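Local coordinates for protein phosphotriesterase, putative (Deinococcus radiodurans, PDB 4J35) that probably hydrolyses lactones at a site for two divalent metal ions, and has been engineered toward organophosphate hydrolysis, at residues A[204-209]-A[227-232]. The protein carries 7 engineered substitutions. Residues are numbered along the deposited sequence; the frame is centred on the assembly and turned at random.
Sequences HMDGNT and DRIGLQ. With CO (cobalt (II) ion), chain B.
Asp227 grips His204 at the metal site of this TIM-barrel hydrolase, where the loops following the neighbouring parallel strands 200-202 and 223-226 meet. With CG set between the backbone N and the carbonyl carbon (chi1 54°), the Asp227 side chain crosses that of His204 at about a right angle. Asp227 OD1 lies near the ring plane and accepts the N-H of His204 ND1 at 2.6 Å, though the hydrogen arrives from above the carboxylate plane. His204 N reaches Asp227 OD2 at 3.2 Å, nearly straight, on the syn side but tilted from the carboxylate plane, and makes a weak, bent bond to Asp227 OD1. With ND1 held this way, His204 NE2 faces the cobalt ion, 2.0 Å off, which His176 also binds, and the carboxylate would probably polarise the ring. Replacing Asp227 by alanine removes both oxygens, which would probably leave ND1 and the backbone N of His204 without their acceptor and the imidazole held mainly by the metal and Arg228. At Arg228, the backbone N donates to Asp206 OD2 (3.0 Å), which also forms a salt bridge with Arg243. The Arg228 side chain bends at chi3 (82°), laying its guanidinium nearly flat on the imidazole, planes 28° apart, while NE forms a salt bridge with Asp264, a ligand of the other cobalt ion. Ile229 turns its side chain to helix 291-303. Before the bend, Arg228 CD sits over the same face, toward ND1 and CG, a CH-pi contact 3.8 Å from the His204 ring centroid.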
loop_
_atom_site.group_PDB
_atom_site.type_symbol
_atom_site.label_atom_id
_atom_site.label_comp_id
_atom_site.label_asym_id
_atom_site.label_seq_id
_atom_site.Cartn_x
_atom_site.Cartn_y
_atom_site.Cartn_z
ATOM N N HIS A 204 3.764 6.312 1.508
ATOM C CA HIS A 204 4.499 7.195 0.616
ATOM C C HIS A 204 5.281 8.286 1.349
ATOM O O HIS A 204 5.468 9.399 0.826
ATOM C CB HIS A 204 3.554 7.797 -0.458
ATOM C CG HIS A 204 2.723 6.791 -1.203
ATOM N ND1 HIS A 204 3.100 5.475 -1.378
ATOM C CD2 HIS A 204 1.529 6.918 -1.827
ATOM C CE1 HIS A 204 2.175 4.844 -2.092
ATOM N NE2 HIS A 204 1.206 5.695 -2.366
ATOM N N MET A 205 5.782 7.951 2.532
ATOM C CA MET A 205 6.522 8.905 3.344
ATOM C C MET A 205 7.906 9.144 2.833
ATOM O O MET A 205 8.565 10.078 3.254
ATOM C CB MET A 205 6.521 8.475 4.815
ATOM C CG MET A 205 5.161 8.607 5.432
ATOM S SD MET A 205 4.743 10.357 5.814
ATOM C CE MET A 205 6.090 10.747 6.917
ATOM N N ASP A 206 8.349 8.317 1.882
ATOM C CA ASP A 206 9.612 8.566 1.240
ATOM C C ASP A 206 9.523 9.718 0.259
ATOM O O ASP A 206 10.532 10.189 -0.251
ATOM C CB ASP A 206 10.103 7.297 0.542
ATOM C CG ASP A 206 9.048 6.624 -0.303
ATOM O OD1 ASP A 206 7.839 6.788 -0.061
ATOM O OD2 ASP A 206 9.434 5.892 -1.247
ATOM N N GLY A 207 8.313 10.161 -0.027
ATOM C CA GLY A 207 8.112 11.282 -0.928
ATOM C C GLY A 207 8.583 12.618 -0.368
ATOM O O GLY A 207 8.594 13.617 -1.083
ATOM N N ASN A 208 8.954 12.647 0.908
ATOM C CA ASN A 208 9.458 13.870 1.515
ATOM C C ASN A 208 10.867 13.607 2.048
ATOM O O ASN A 208 11.129 12.564 2.654
ATOM C CB ASN A 208 8.484 14.349 2.596
ATOM C CG ASN A 208 8.816 15.744 3.118
ATOM O OD1 ASN A 208 9.963 16.038 3.449
ATOM N ND2 ASN A 208 7.800 16.603 3.211
ATOM N N THR A 209 11.791 14.522 1.778
ATOM C CA THR A 209 13.195 14.323 2.160
ATOM C C THR A 209 13.616 15.105 3.412
ATOM O O THR A 209 14.805 15.172 3.730
ATOM C CB THR A 209 14.166 14.721 1.031
ATOM O OG1 THR A 209 13.915 16.077 0.638
ATOM C CG2 THR A 209 14.006 13.803 -0.186
ATOM N N ASP A 227 7.615 3.497 0.685
ATOM C CA ASP A 227 7.040 2.417 -0.080
ATOM C C ASP A 227 6.982 2.641 -1.594
ATOM O O ASP A 227 6.261 1.924 -2.279
ATOM C CB ASP A 227 5.671 2.049 0.455
ATOM C CG ASP A 227 4.730 3.246 0.526
ATOM O OD1 ASP A 227 5.029 4.275 -0.101
ATOM O OD2 ASP A 227 3.716 3.172 1.247
ATOM N N ARG A 228 7.733 3.615 -2.100
ATOM C CA ARG A 228 7.879 3.765 -3.563
ATOM C C ARG A 228 9.366 3.665 -3.950
ATOM O O ARG A 228 9.843 4.341 -4.875
ATOM C CB ARG A 228 7.268 5.084 -4.033
ATOM C CG ARG A 228 5.928 5.380 -3.342
ATOM C CD ARG A 228 5.230 6.575 -3.907
ATOM N NE ARG A 228 4.498 6.241 -5.116
ATOM C CZ ARG A 228 3.816 7.119 -5.839
ATOM N NH1 ARG A 228 3.725 8.388 -5.443
ATOM N NH2 ARG A 228 3.203 6.719 -6.950
ATOM N N ILE A 229 10.085 2.817 -3.226
ATOM C CA ILE A 229 11.522 2.668 -3.420
ATOM C C ILE A 229 11.727 2.114 -4.830
ATOM O O ILE A 229 11.112 1.129 -5.203
ATOM C CB ILE A 229 12.174 1.733 -2.381
ATOM C CG1 ILE A 229 11.992 2.327 -0.952
ATOM C CG2 ILE A 229 13.662 1.559 -2.655
ATOM C CD1 ILE A 229 12.487 1.431 0.156
ATOM N N GLY A 230 12.566 2.799 -5.587
ATOM C CA GLY A 230 12.827 2.435 -6.993
ATOM C C GLY A 230 12.224 3.435 -7.973
ATOM O O GLY A 230 12.660 3.494 -9.124
ATOM N N LEU A 231 11.235 4.224 -7.533
ATOM C CA LEU A 231 10.615 5.225 -8.406
ATOM C C LEU A 231 11.322 6.566 -8.195
ATOM O O LEU A 231 11.065 7.262 -7.220
ATOM C CB LEU A 231 9.116 5.340 -8.104
ATOM C CG LEU A 231 8.252 6.248 -8.982
ATOM C CD1 LEU A 231 8.375 5.812 -10.443
ATOM C CD2 LEU A 231 6.790 6.188 -8.504
ATOM N N GLN A 232 12.212 6.933 -9.113
ATOM C CA GLN A 232 13.221 7.964 -8.821
ATOM C C GLN A 232 13.082 9.244 -9.647
ATOM O O GLN A 232 13.291 9.241 -10.840
ATOM C CB GLN A 232 14.634 7.402 -9.032
ATOM C CG GLN A 232 14.952 6.148 -8.236
ATOM C CD GLN A 232 16.439 5.809 -8.225
ATOM O OE1 GLN A 232 17.205 6.396 -7.469
ATOM N NE2 GLN A 232 16.845 4.830 -9.038
HETATM CO CO CO B . -0.429 5.530 -3.513
#